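Local coordinates for packaging enzyme P4 (Pseudomonas phage phi6, PDB 4BLO), which hydrolyses nucleoside triphosphates as a hexameric RecA-like motor, and probably uses that energy to drive viral RNA into the phage procapsid, at residues 18-23 / 40-45; 71-76 / 167-172; 98-103 / 216-221; 141-146 / 180-185. All coordinates share one frame; numbering follows the deposited sequence.

Contact 1: residues 18-23 / 40-45; sequences DLLDAS and VIKTYI
A salt bridge between Asp-21 and Lys-42 ties together two helices that run almost exactly antiparallel. The ammonium nitrogen Lys-42 NZ lies 3.0 Å from Asp-21 OD1 and meets that oxygen on its syn side, the side facing the other oxygen; a weaker bond from the same nitrogen reaches Asp-21 OD2. One ammonium group therefore addresses both carboxylate oxygens, an arrangement that would restrain the carboxylate from turning. The lysine gets there by a bend in its chain at chi3 (-71°), and the two side chains cross at about a right angle. Asp-21 lies at the solvent-exposed margin of the interface, so the ion pair marks its outer border.

Inward of the charges, Leu-20 supplies most of the apolar contact from helix 7-22. Its CD1 branch rests on the aliphatic stem of the lysine, 3.8 Å from Lys-42 CG, the two chains running alongside each other head to tail. The other branch turns to the isoleucine, with Leu-20 CD2 3.9 Å from Ile-41 CD1. A looser touch, Leu-20 CD1 to Ile-45 CD1 at 4.2 Å, extends the patch by one helical turn.

The axes of the two short helical segments stay 10.5 Å apart at an angle of 171°, a wide spacing bridged by long side chains. This antiparallel helix pair leans on helix 167-179: Leu-20 touches Ile-175, while Val-40 and Tyr-44 both pack on Ile-172. Tyr-44 also hydrogen-bonds through its hydroxyl to the carbonyl of Ile-64, next to helix 66-69.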
loop_
_atom_site.group_PDB
_atom_site.type_symbol
_atom_site.label_atom_id
_atom_site.label_comp_id
_atom_site.label_asym_id
_atom_site.label_seq_id
_atom_site.Cartn_x
_atom_site.Cartn_y
_atom_site.Cartn_z
ATOM N N ASP L 18 -8.038 -32.376 30.173
ATOM C CA ASP L 18 -7.178 -33.302 29.449
ATOM C C ASP L 18 -7.042 -32.873 28.011
ATOM O O ASP L 18 -5.911 -32.763 27.545
ATOM C CB ASP L 18 -7.706 -34.735 29.546
ATOM C CG ASP L 18 -7.493 -35.308 30.922
ATOM O OD1 ASP L 18 -6.332 -35.619 31.258
ATOM O OD2 ASP L 18 -8.492 -35.461 31.662
ATOM N N LEU L 19 -8.181 -32.567 27.331
ATOM C CA LEU L 19 -8.194 -32.124 25.936
ATOM C C LEU L 19 -7.270 -30.930 25.730
ATOM O O LEU L 19 -6.526 -30.892 24.746
ATOM C CB LEU L 19 -9.613 -31.759 25.476
ATOM C CG LEU L 19 -10.604 -32.901 25.218
ATOM C CD1 LEU L 19 -12.027 -32.399 25.297
ATOM C CD2 LEU L 19 -10.359 -33.571 23.860
ATOM N N LEU L 20 -7.299 -29.980 26.679
ATOM C CA LEU L 20 -6.494 -28.763 26.650
ATOM C C LEU L 20 -4.993 -29.055 26.839
ATOM O O LEU L 20 -4.171 -28.493 26.106
ATOM C CB LEU L 20 -6.996 -27.762 27.710
ATOM C CG LEU L 20 -8.336 -27.073 27.422
ATOM C CD1 LEU L 20 -8.962 -26.559 28.683
ATOM C CD2 LEU L 20 -8.185 -25.938 26.422
ATOM N N ASP L 21 -4.645 -29.951 27.786
ATOM C CA ASP L 21 -3.259 -30.323 28.090
ATOM C C ASP L 21 -2.648 -31.240 27.034
ATOM O O ASP L 21 -1.442 -31.169 26.793
ATOM C CB ASP L 21 -3.185 -31.015 29.465
ATOM C CG ASP L 21 -3.502 -30.124 30.654
ATOM O OD1 ASP L 21 -3.908 -28.959 30.440
ATOM O OD2 ASP L 21 -3.359 -30.599 31.800
ATOM N N ALA L 22 -3.475 -32.114 26.435
ATOM C CA ALA L 22 -3.071 -33.109 25.443
ATOM C C ALA L 22 -2.450 -32.491 24.194
ATOM O O ALA L 22 -1.443 -33.002 23.703
ATOM C CB ALA L 22 -4.266 -33.962 25.044
ATOM N N SER L 23 -3.048 -31.410 23.678
ATOM C CA SER L 23 -2.573 -30.782 22.454
ATOM C C SER L 23 -2.170 -29.301 22.645
ATOM O O SER L 23 -3.024 -28.460 22.987
ATOM C CB SER L 23 -3.633 -30.894 21.357
ATOM O OG SER L 23 -4.844 -30.248 21.722
ATOM N N VAL L 40 -5.171 -20.664 31.332
ATOM C CA VAL L 40 -6.163 -19.595 31.496
ATOM C C VAL L 40 -7.592 -20.160 31.300
ATOM O O VAL L 40 -8.464 -19.865 32.123
ATOM C CB VAL L 40 -5.854 -18.404 30.534
ATOM C CG1 VAL L 40 -6.833 -17.251 30.721
ATOM C CG2 VAL L 40 -4.425 -17.908 30.721
ATOM N N ILE L 41 -7.807 -21.002 30.250
ATOM C CA ILE L 41 -9.108 -21.622 29.933
ATOM C C ILE L 41 -9.510 -22.556 31.087
ATOM O O ILE L 41 -10.660 -22.500 31.545
ATOM C CB ILE L 41 -9.113 -22.341 28.550
ATOM C CG1 ILE L 41 -8.666 -21.389 27.411
ATOM C CG2 ILE L 41 -10.490 -22.917 28.238
ATOM C CD1 ILE L 41 -7.873 -22.035 26.338
ATOM N N LYS L 42 -8.547 -23.371 31.585
ATOM C CA LYS L 42 -8.766 -24.287 32.715
ATOM C C LYS L 42 -9.182 -23.505 33.971
ATOM O O LYS L 42 -10.152 -23.874 34.633
ATOM C CB LYS L 42 -7.509 -25.127 33.010
ATOM C CG LYS L 42 -7.130 -26.140 31.932
ATOM C CD LYS L 42 -6.146 -27.206 32.438
ATOM C CE LYS L 42 -4.744 -26.687 32.681
ATOM N NZ LYS L 42 -3.841 -27.762 33.163
ATOM N N THR L 43 -8.463 -22.399 34.254
ATOM C CA THR L 43 -8.697 -21.501 35.387
ATOM C C THR L 43 -10.107 -20.906 35.299
ATOM O O THR L 43 -10.795 -20.817 36.319
ATOM C CB THR L 43 -7.608 -20.411 35.438
ATOM O OG1 THR L 43 -6.318 -21.022 35.296
ATOM C CG2 THR L 43 -7.650 -19.609 36.732
ATOM N N TYR L 44 -10.539 -20.534 34.073
ATOM C CA TYR L 44 -11.874 -19.991 33.809
ATOM C C TYR L 44 -12.941 -21.041 34.130
ATOM O O TYR L 44 -13.886 -20.714 34.839
ATOM C CB TYR L 44 -11.997 -19.511 32.353
ATOM C CG TYR L 44 -13.371 -18.986 31.988
ATOM C CD1 TYR L 44 -13.786 -17.720 32.393
ATOM C CD2 TYR L 44 -14.233 -19.731 31.187
ATOM C CE1 TYR L 44 -15.050 -17.231 32.060
ATOM C CE2 TYR L 44 -15.499 -19.249 30.839
ATOM C CZ TYR L 44 -15.904 -17.998 31.281
ATOM O OH TYR L 44 -17.146 -17.511 30.936
ATOM N N ILE L 45 -12.767 -22.300 33.646
ATOM C CA ILE L 45 -13.700 -23.413 33.882
ATOM C C ILE L 45 -13.892 -23.611 35.401
ATOM O O ILE L 45 -15.036 -23.631 35.865
ATOM C CB ILE L 45 -13.249 -24.723 33.163
ATOM C CG1 ILE L 45 -13.340 -24.569 31.627
ATOM C CG2 ILE L 45 -14.069 -25.942 33.639
ATOM C CD1 ILE L 45 -12.473 -25.530 30.820
#

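Contact 2: residues 71-76 / 167-172; sequences KDTAIF and LDEMLI
The first turns of helix 167-179, which flanks the central RecA-like sheet, are covered here by the irregular segment 71-76, and Asp-168 and Ile-75 meet at the middle of the contact. The two side chains lie side by side, pointing opposite ways, with Ile-75 CG2 coming within 3.6 Å of Asp-168 OD1. The other carboxylate oxygen, Asp-168 OD2, accepts a weak hydrogen bond from Ile-75 N (3.3 Å), a link from a helix side chain to the backbone of the loop.

Beyond the carboxylate, the delta carbon of Ile-75 reaches onto the next turn of the helix, where it packs on Leu-171 CB and Ile-172 CG1. Phe-76 has its CG anti to the carbonyl carbon (chi1 -64°), which carries the ring toward the helix start: Phe-76 CE2 lies 3.9 Å from Leu-167 CD2. Within the loop, Ile-75 CG2 sits over the centre of one ring face, 3.7 Å above its plane. Both Phe-76 and Leu-167 also pack on a second subunit, against its Leu-93 and Ile-97 respectively, so the cluster adjoins a subunit interface.

At the other end, Thr-73 lies aslant to Glu-169. The polar end of Glu-169 is directed to the helix start, where OE1 takes a hydrogen bond from Ser-165 N, while its second oxygen, Glu-169 OE2, stands 3.7 Å from the methyl carbon Thr-73 CG2.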
loop_
_atom_site.group_PDB
_atom_site.type_symbol
_atom_site.label_atom_id
_atom_site.label_comp_id
_atom_site.label_asym_id
_atom_site.label_seq_id
_atom_site.Cartn_x
_atom_site.Cartn_y
_atom_site.Cartn_z
ATOM N N LYS L 71 -8.011 -12.584 36.948
ATOM C CA LYS L 71 -7.200 -11.378 37.201
ATOM C C LYS L 71 -6.604 -10.843 35.886
ATOM O O LYS L 71 -6.542 -9.624 35.687
ATOM C CB LYS L 71 -6.104 -11.632 38.244
ATOM C CG LYS L 71 -6.566 -11.330 39.672
ATOM C CD LYS L 71 -5.429 -10.789 40.537
ATOM C CE LYS L 71 -5.881 -10.423 41.933
ATOM N NZ LYS L 71 -4.765 -9.896 42.765
ATOM N N ASP L 72 -6.218 -11.765 34.984
ATOM C CA ASP L 72 -5.732 -11.459 33.641
ATOM C C ASP L 72 -6.456 -12.345 32.615
ATOM O O ASP L 72 -6.555 -13.563 32.788
ATOM C CB ASP L 72 -4.203 -11.586 33.535
ATOM C CG ASP L 72 -3.629 -11.163 32.186
ATOM O OD1 ASP L 72 -4.035 -10.101 31.678
ATOM O OD2 ASP L 72 -2.741 -11.884 31.658
ATOM N N THR L 73 -6.974 -11.701 31.562
ATOM C CA THR L 73 -7.767 -12.277 30.476
ATOM C C THR L 73 -6.921 -12.679 29.226
ATOM O O THR L 73 -7.491 -13.116 28.233
ATOM C CB THR L 73 -8.861 -11.258 30.068
ATOM O OG1 THR L 73 -8.242 -9.998 29.798
ATOM C CG2 THR L 73 -9.940 -11.067 31.138
ATOM N N ALA L 74 -5.584 -12.562 29.289
ATOM C CA ALA L 74 -4.699 -12.896 28.165
ATOM C C ALA L 74 -4.643 -14.408 27.884
ATOM O O ALA L 74 -4.496 -15.191 28.817
ATOM C CB ALA L 74 -3.306 -12.362 28.429
ATOM N N ILE L 75 -4.812 -14.808 26.603
ATOM C CA ILE L 75 -4.756 -16.198 26.146
ATOM C C ILE L 75 -3.501 -16.372 25.264
ATOM O O ILE L 75 -2.895 -17.444 25.253
ATOM C CB ILE L 75 -6.082 -16.618 25.419
ATOM C CG1 ILE L 75 -6.509 -18.053 25.774
ATOM C CG2 ILE L 75 -6.069 -16.377 23.892
ATOM C CD1 ILE L 75 -7.842 -18.531 25.112
ATOM N N PHE L 76 -3.107 -15.308 24.539
ATOM C CA PHE L 76 -1.956 -15.327 23.642
ATOM C C PHE L 76 -0.697 -14.898 24.391
ATOM O O PHE L 76 -0.700 -13.871 25.076
ATOM C CB PHE L 76 -2.212 -14.444 22.415
ATOM C CG PHE L 76 -3.345 -14.914 21.536
ATOM C CD1 PHE L 76 -3.262 -16.120 20.845
ATOM C CD2 PHE L 76 -4.482 -14.137 21.370
ATOM C CE1 PHE L 76 -4.313 -16.548 20.031
ATOM C CE2 PHE L 76 -5.537 -14.564 20.561
ATOM C CZ PHE L 76 -5.445 -15.763 19.894
ATOM N N LEU L 167 -10.464 -10.490 21.888
ATOM C CA LEU L 167 -10.476 -11.772 21.166
ATOM C C LEU L 167 -10.111 -12.910 22.133
ATOM O O LEU L 167 -10.674 -14.002 22.037
ATOM C CB LEU L 167 -9.512 -11.742 19.958
ATOM C CG LEU L 167 -9.316 -13.073 19.188
ATOM C CD1 LEU L 167 -10.601 -13.543 18.518
ATOM C CD2 LEU L 167 -8.194 -12.966 18.185
ATOM N N ASP L 168 -9.181 -12.628 23.081
ATOM C CA ASP L 168 -8.748 -13.551 24.132
ATOM C C ASP L 168 -9.965 -14.016 24.940
ATOM O O ASP L 168 -10.146 -15.226 25.120
ATOM C CB ASP L 168 -7.711 -12.884 25.057
ATOM C CG ASP L 168 -6.368 -12.552 24.448
ATOM O OD1 ASP L 168 -6.159 -12.863 23.273
ATOM O OD2 ASP L 168 -5.541 -11.945 25.142
ATOM N N GLU L 169 -10.815 -13.050 25.381
ATOM C CA GLU L 169 -12.045 -13.298 26.125
ATOM C C GLU L 169 -13.012 -14.177 25.321
ATOM O O GLU L 169 -13.586 -15.107 25.891
ATOM C CB GLU L 169 -12.732 -11.978 26.512
ATOM C CG GLU L 169 -12.051 -11.218 27.640
ATOM C CD GLU L 169 -12.469 -9.778 27.839
ATOM O OE1 GLU L 169 -13.350 -9.302 27.085
ATOM O OE2 GLU L 169 -11.894 -9.107 28.728
ATOM N N MET L 170 -13.167 -13.917 24.001
ATOM C CA MET L 170 -14.062 -14.699 23.143
ATOM C C MET L 170 -13.676 -16.173 23.138
ATOM O O MET L 170 -14.534 -17.027 23.369
ATOM C CB MET L 170 -14.080 -14.165 21.709
ATOM C CG MET L 170 -15.255 -14.688 20.916
ATOM S SD MET L 170 -14.892 -14.808 19.159
ATOM C CE MET L 170 -13.850 -16.282 19.128
ATOM N N LEU L 171 -12.388 -16.463 22.904
ATOM C CA LEU L 171 -11.861 -17.824 22.863
ATOM C C LEU L 171 -11.966 -18.505 24.230
ATOM O O LEU L 171 -12.309 -19.684 24.269
ATOM C CB LEU L 171 -10.415 -17.834 22.352
ATOM C CG LEU L 171 -10.216 -17.376 20.893
ATOM C CD1 LEU L 171 -8.771 -17.086 20.616
ATOM C CD2 LEU L 171 -10.744 -18.405 19.907
ATOM N N ILE L 172 -11.737 -17.764 25.336
ATOM C CA ILE L 172 -11.842 -18.292 26.700
ATOM C C ILE L 172 -13.259 -18.841 26.938
ATOM O O ILE L 172 -13.401 -19.992 27.355
ATOM C CB ILE L 172 -11.464 -17.212 27.755
ATOM C CG1 ILE L 172 -9.948 -17.023 27.826
ATOM C CG2 ILE L 172 -12.003 -17.563 29.140
ATOM C CD1 ILE L 172 -9.520 -15.764 28.529
#

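Contact 3: residues 98-103 / 216-221; sequences YSVPGL and ISNLFT
Val-100 lies against Asn-218 and Leu-219 where an extended loop crosses helix 208-222, one of the helices packed on the central sheet of this RecA-like, P-loop ATPase fold. The two methyl groups of the valine divide the work. Its CG2 is set against the beta carbon of the asparagine, in contact with Asn-218 CB, and the two side chains cross obliquely. Its CG1 faces the leucine instead: Val-100 CG1 approaches Leu-219 CD1 at 3.8 Å, with those chains at about a right angle. One small branched residue thus spans two consecutive positions of the helix, and the meeting is apolar in character.

Farther along the loop, Leu-103 points its side chain toward the last residue of the helical segment. Leu-103 CD1 lies 4.1 Å from Thr-221 CG2, the methyl that stands anti to the threonine's backbone nitrogen while the hydroxyl takes the position beside it (chi1 -51°). The hydroxyl engages other polar atoms: Thr-221 OG1 has a hydrogen-bond partner in the carbonyl of Ser-119, just before strand 120-126, and the carbonyl of Ser-217 is also within its reach.

The same surface faces another copy of the protein. Ser-99 forms backbone hydrogen bonds to the third subunit, and Asn-218 packs on Ala-152 of that subunit, the residue before Glu-153, which lines the ADP pocket. The intramolecular contact therefore backs a seam of the hexamer. At its far end the leucine also meets the helix backbone, where Leu-103 CD1 comes to 3.4 Å from Thr-221 O.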
loop_
_atom_site.group_PDB
_atom_site.type_symbol
_atom_site.label_atom_id
_atom_site.label_comp_id
_atom_site.label_asym_id
_atom_site.label_seq_id
_atom_site.Cartn_x
_atom_site.Cartn_y
_atom_site.Cartn_z
ATOM N N TYR L 98 1.392 -21.287 10.270
ATOM C CA TYR L 98 0.757 -22.190 11.221
ATOM C C TYR L 98 -0.741 -22.301 10.979
ATOM O O TYR L 98 -1.435 -21.289 10.833
ATOM C CB TYR L 98 1.020 -21.766 12.680
ATOM C CG TYR L 98 0.433 -22.712 13.708
ATOM C CD1 TYR L 98 -0.903 -22.619 14.090
ATOM C CD2 TYR L 98 1.212 -23.696 14.305
ATOM C CE1 TYR L 98 -1.462 -23.514 15.005
ATOM C CE2 TYR L 98 0.674 -24.573 15.249
ATOM C CZ TYR L 98 -0.668 -24.486 15.587
ATOM O OH TYR L 98 -1.218 -25.347 16.510
ATOM N N SER L 99 -1.235 -23.539 10.993
ATOM C CA SER L 99 -2.648 -23.869 10.940
ATOM C C SER L 99 -2.924 -24.849 12.049
ATOM O O SER L 99 -2.087 -25.725 12.311
ATOM C CB SER L 99 -3.054 -24.422 9.582
ATOM O OG SER L 99 -3.228 -23.315 8.721
ATOM N N VAL L 100 -4.046 -24.683 12.755
ATOM C CA VAL L 100 -4.280 -25.589 13.858
ATOM C C VAL L 100 -4.546 -27.004 13.259
ATOM O O VAL L 100 -5.257 -27.132 12.248
ATOM C CB VAL L 100 -5.317 -25.090 14.913
ATOM C CG1 VAL L 100 -5.266 -23.573 15.073
ATOM C CG2 VAL L 100 -6.729 -25.554 14.618
ATOM N N PRO L 101 -3.842 -28.037 13.799
ATOM C CA PRO L 101 -3.976 -29.397 13.243
ATOM C C PRO L 101 -5.365 -29.999 13.412
ATOM O O PRO L 101 -6.090 -29.658 14.344
ATOM C CB PRO L 101 -2.948 -30.206 14.037
ATOM C CG PRO L 101 -2.030 -29.200 14.654
ATOM C CD PRO L 101 -2.903 -28.023 14.939
ATOM N N GLY L 102 -5.715 -30.885 12.491
ATOM C CA GLY L 102 -6.977 -31.612 12.494
ATOM C C GLY L 102 -6.967 -32.761 13.479
ATOM O O GLY L 102 -5.922 -33.084 14.056
ATOM N N LEU L 103 -8.148 -33.379 13.678
ATOM C CA LEU L 103 -8.357 -34.487 14.601
ATOM C C LEU L 103 -8.244 -35.825 13.888
ATOM O O LEU L 103 -8.982 -36.089 12.933
ATOM C CB LEU L 103 -9.743 -34.368 15.252
ATOM C CG LEU L 103 -9.842 -34.007 16.723
ATOM C CD1 LEU L 103 -11.239 -34.263 17.208
ATOM C CD2 LEU L 103 -8.876 -34.806 17.583
ATOM N N ILE L 216 -10.120 -21.545 13.602
ATOM C CA ILE L 216 -11.068 -21.409 14.712
ATOM C C ILE L 216 -11.942 -22.691 14.771
ATOM O O ILE L 216 -12.106 -23.260 15.848
ATOM C CB ILE L 216 -11.898 -20.104 14.598
ATOM C CG1 ILE L 216 -11.047 -18.877 14.971
ATOM C CG2 ILE L 216 -13.153 -20.167 15.439
ATOM C CD1 ILE L 216 -11.550 -17.549 14.440
ATOM N N SER L 217 -12.434 -23.171 13.606
ATOM C CA SER L 217 -13.263 -24.374 13.521
ATOM C C SER L 217 -12.530 -25.592 14.075
ATOM O O SER L 217 -13.089 -26.304 14.906
ATOM C CB SER L 217 -13.703 -24.627 12.083
ATOM O OG SER L 217 -14.674 -25.658 12.005
ATOM N N ASN L 218 -11.265 -25.800 13.662
ATOM C CA ASN L 218 -10.452 -26.942 14.105
ATOM C C ASN L 218 -10.113 -26.843 15.608
ATOM O O ASN L 218 -10.075 -27.867 16.293
ATOM C CB ASN L 218 -9.197 -27.091 13.255
ATOM C CG ASN L 218 -9.443 -27.446 11.802
ATOM O OD1 ASN L 218 -8.623 -27.145 10.923
ATOM N ND2 ASN L 218 -10.558 -28.109 11.509
ATOM N N LEU L 219 -9.943 -25.610 16.117
ATOM C CA LEU L 219 -9.704 -25.334 17.533
ATOM C C LEU L 219 -10.906 -25.846 18.353
ATOM O O LEU L 219 -10.723 -26.487 19.385
ATOM C CB LEU L 219 -9.504 -23.815 17.710
ATOM C CG LEU L 219 -8.407 -23.296 18.648
ATOM C CD1 LEU L 219 -7.056 -23.914 18.367
ATOM C CD2 LEU L 219 -8.290 -21.798 18.543
ATOM N N PHE L 220 -12.133 -25.641 17.842
ATOM C CA PHE L 220 -13.359 -26.117 18.488
ATOM C C PHE L 220 -13.549 -27.617 18.274
ATOM O O PHE L 220 -14.074 -28.278 19.171
ATOM C CB PHE L 220 -14.587 -25.347 17.993
ATOM C CG PHE L 220 -14.587 -23.871 18.325
ATOM C CD1 PHE L 220 -14.000 -23.402 19.494
ATOM C CD2 PHE L 220 -15.216 -22.956 17.492
ATOM C CE1 PHE L 220 -14.010 -22.039 19.805
ATOM C CE2 PHE L 220 -15.239 -21.594 17.811
ATOM C CZ PHE L 220 -14.636 -21.143 18.965
ATOM N N THR L 221 -13.119 -28.162 17.109
ATOM C CA THR L 221 -13.227 -29.599 16.806
ATOM C C THR L 221 -12.347 -30.399 17.774
ATOM O O THR L 221 -12.773 -31.438 18.273
ATOM C CB THR L 221 -12.856 -29.885 15.342
ATOM O OG1 THR L 221 -13.599 -29.009 14.486
ATOM C CG2 THR L 221 -13.094 -31.340 14.946
#

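Contact 4: residues 141-146 / 180-185; sequences RPDVLI and LGFNVA
Backbone hydrogen bonds join Val-144 to Asn-183 and Ala-185 in parallel fashion. Val-144 N donates to Asn-183 O at 3.1 Å, approaching with a 33° tilt from the carbonyl plane. By contrast, the next two donors come nearly in line with their carbonyls: Ala-185 N on Val-144 O at 3.0 Å, and Ile-146 N on Ala-185 O at 2.8 Å. Asp-143 N makes only a weak, bent bond to Asn-183 O, which therefore has two amide partners.

A side chain extends the pairing before the strands begin. Asp-143 OD2 accepts Asn-183 N at 2.9 Å, the amide coming from above the carboxylate plane, 49° out of it. Placing CG beside the backbone nitrogen (chi1 -55°) brings the carboxylate across to the neighbouring chain.

These strands, 144-147 and 184-187, are neighbours in the parallel core of the RecA-like sheet, and helix 167-179 lies in the connection that leads from strand 161-163 to strand 184-187.

Apolar contacts line both faces. On the face of Val-144 and Val-184, Ile-146 CD1 packs 3.6 Å from Val-184 CG1, and helix 167-179 covers them through Cys-174 and Leu-177. Asp-143 CB stands at the edge of the Phe-182 ring, which stacks with His-9. Toward helix 132-140, Pro-142 CB meets Ala-185 CB at 3.7 Å, with Leu-136 packed against both residues.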
loop_
_atom_site.group_PDB
_atom_site.type_symbol
_atom_site.label_atom_id
_atom_site.label_comp_id
_atom_site.label_asym_id
_atom_site.label_seq_id
_atom_site.Cartn_x
_atom_site.Cartn_y
_atom_site.Cartn_z
ATOM N N ARG L 141 -31.661 -20.309 19.515
ATOM C CA ARG L 141 -31.783 -20.401 21.012
ATOM C C ARG L 141 -30.459 -20.886 21.676
ATOM O O ARG L 141 -30.461 -21.995 22.227
ATOM C CB ARG L 141 -32.925 -21.421 21.353
ATOM C CG ARG L 141 -34.249 -21.273 20.597
ATOM C CD ARG L 141 -35.212 -20.254 21.194
ATOM N NE ARG L 141 -35.844 -20.664 22.451
ATOM C CZ ARG L 141 -35.337 -20.449 23.666
ATOM N NH1 ARG L 141 -34.142 -19.886 23.807
ATOM N NH2 ARG L 141 -36.016 -20.811 24.746
ATOM N N PRO L 142 -29.343 -20.121 21.650
ATOM C CA PRO L 142 -28.094 -20.606 22.291
ATOM C C PRO L 142 -28.113 -20.593 23.818
ATOM O O PRO L 142 -28.833 -19.792 24.397
ATOM C CB PRO L 142 -27.039 -19.656 21.779
ATOM C CG PRO L 142 -27.795 -18.623 21.012
ATOM C CD PRO L 142 -29.192 -18.785 21.048
ATOM N N ASP L 143 -27.307 -21.473 24.453
ATOM C CA ASP L 143 -27.215 -21.547 25.911
ATOM C C ASP L 143 -26.465 -20.326 26.462
ATOM O O ASP L 143 -26.890 -19.749 27.459
ATOM C CB ASP L 143 -26.541 -22.851 26.397
ATOM C CG ASP L 143 -27.154 -24.146 25.896
ATOM O OD1 ASP L 143 -28.338 -24.135 25.499
ATOM O OD2 ASP L 143 -26.448 -25.177 25.907
ATOM N N VAL L 144 -25.355 -19.953 25.815
ATOM C CA VAL L 144 -24.522 -18.807 26.180
ATOM C C VAL L 144 -24.430 -17.873 24.956
ATOM O O VAL L 144 -24.054 -18.316 23.874
ATOM C CB VAL L 144 -23.122 -19.275 26.696
ATOM C CG1 VAL L 144 -22.215 -18.087 26.999
ATOM C CG2 VAL L 144 -23.255 -20.167 27.935
ATOM N N LEU L 145 -24.783 -16.601 25.129
ATOM C CA LEU L 145 -24.725 -15.610 24.060
ATOM C C LEU L 145 -23.620 -14.591 24.339
ATOM O O LEU L 145 -23.778 -13.727 25.207
ATOM C CB LEU L 145 -26.096 -14.912 23.856
ATOM C CG LEU L 145 -26.150 -13.683 22.912
ATOM C CD1 LEU L 145 -25.969 -14.063 21.448
ATOM C CD2 LEU L 145 -27.433 -12.916 23.106
ATOM N N ILE L 146 -22.489 -14.713 23.606
ATOM C CA ILE L 146 -21.362 -13.792 23.711
ATOM C C ILE L 146 -21.694 -12.596 22.859
ATOM O O ILE L 146 -22.001 -12.744 21.669
ATOM C CB ILE L 146 -20.003 -14.432 23.318
ATOM C CG1 ILE L 146 -19.645 -15.635 24.227
ATOM C CG2 ILE L 146 -18.867 -13.367 23.273
ATOM C CD1 ILE L 146 -18.526 -16.459 23.690
ATOM N N LEU L 180 -17.346 -28.033 27.829
ATOM C CA LEU L 180 -18.221 -28.569 28.876
ATOM C C LEU L 180 -19.567 -29.048 28.312
ATOM O O LEU L 180 -20.299 -29.743 29.017
ATOM C CB LEU L 180 -18.472 -27.531 29.987
ATOM C CG LEU L 180 -17.261 -27.039 30.778
ATOM C CD1 LEU L 180 -17.638 -25.852 31.642
ATOM C CD2 LEU L 180 -16.641 -28.155 31.627
ATOM N N GLY L 181 -19.885 -28.675 27.072
ATOM C CA GLY L 181 -21.114 -29.096 26.412
ATOM C C GLY L 181 -22.120 -28.004 26.127
ATOM O O GLY L 181 -23.139 -28.277 25.485
ATOM N N PHE L 182 -21.836 -26.761 26.568
ATOM C CA PHE L 182 -22.717 -25.621 26.342
ATOM C C PHE L 182 -22.773 -25.227 24.891
ATOM O O PHE L 182 -21.768 -25.324 24.191
ATOM C CB PHE L 182 -22.274 -24.398 27.167
ATOM C CG PHE L 182 -22.533 -24.518 28.643
ATOM C CD1 PHE L 182 -23.802 -24.297 29.160
ATOM C CD2 PHE L 182 -21.511 -24.856 29.515
ATOM C CE1 PHE L 182 -24.048 -24.419 30.532
ATOM C CE2 PHE L 182 -21.750 -24.973 30.879
ATOM C CZ PHE L 182 -23.018 -24.755 31.382
ATOM N N ASN L 183 -23.939 -24.749 24.452
ATOM C CA ASN L 183 -24.159 -24.241 23.106
ATOM C C ASN L 183 -23.840 -22.763 23.122
ATOM O O ASN L 183 -24.671 -21.935 23.529
ATOM C CB ASN L 183 -25.585 -24.518 22.650
ATOM C CG ASN L 183 -25.890 -25.976 22.426
ATOM O OD1 ASN L 183 -27.027 -26.415 22.589
ATOM N ND2 ASN L 183 -24.902 -26.752 22.012
ATOM N N VAL L 184 -22.593 -22.444 22.738
ATOM C CA VAL L 184 -22.032 -21.095 22.744
ATOM C C VAL L 184 -22.227 -20.434 21.384
ATOM O O VAL L 184 -22.034 -21.074 20.346
ATOM C CB VAL L 184 -20.535 -21.114 23.166
ATOM C CG1 VAL L 184 -19.959 -19.711 23.244
ATOM C CG2 VAL L 184 -20.346 -21.818 24.503
ATOM N N ALA L 185 -22.604 -19.137 21.403
ATOM C CA ALA L 185 -22.781 -18.315 20.211
ATOM C C ALA L 185 -22.093 -16.980 20.371
ATOM O O ALA L 185 -22.051 -16.448 21.480
ATOM C CB ALA L 185 -24.250 -18.108 19.935
#

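Overall arrangement
Helix 167-179 is common to all four contacts; Phe-220 of contact 3 packs on its Cys-174 and Ile-175. Contacts 1 and 2, with centres 13 Å apart, share a hydrophobic boundary on which Ile-41 CD1 meets Ile-75 CD1 at 3.7 Å. Contact 4, centred 18 Å from each, touches contact 1 through Ile-45 and Leu-180, and contact 2 through Ile-146 against the backbone of Met-170. Contact 3 touches none of the others directly: its centre is 15 Å from that of contact 1, and it lies across the chain's centre from contact 4. The side chain of Leu-145 is about 10 Å from a bound ADP and about 9 Å from a calcium ion; that of Asn-218 is about 13 Å from a bound ADP, not necessarily the same one.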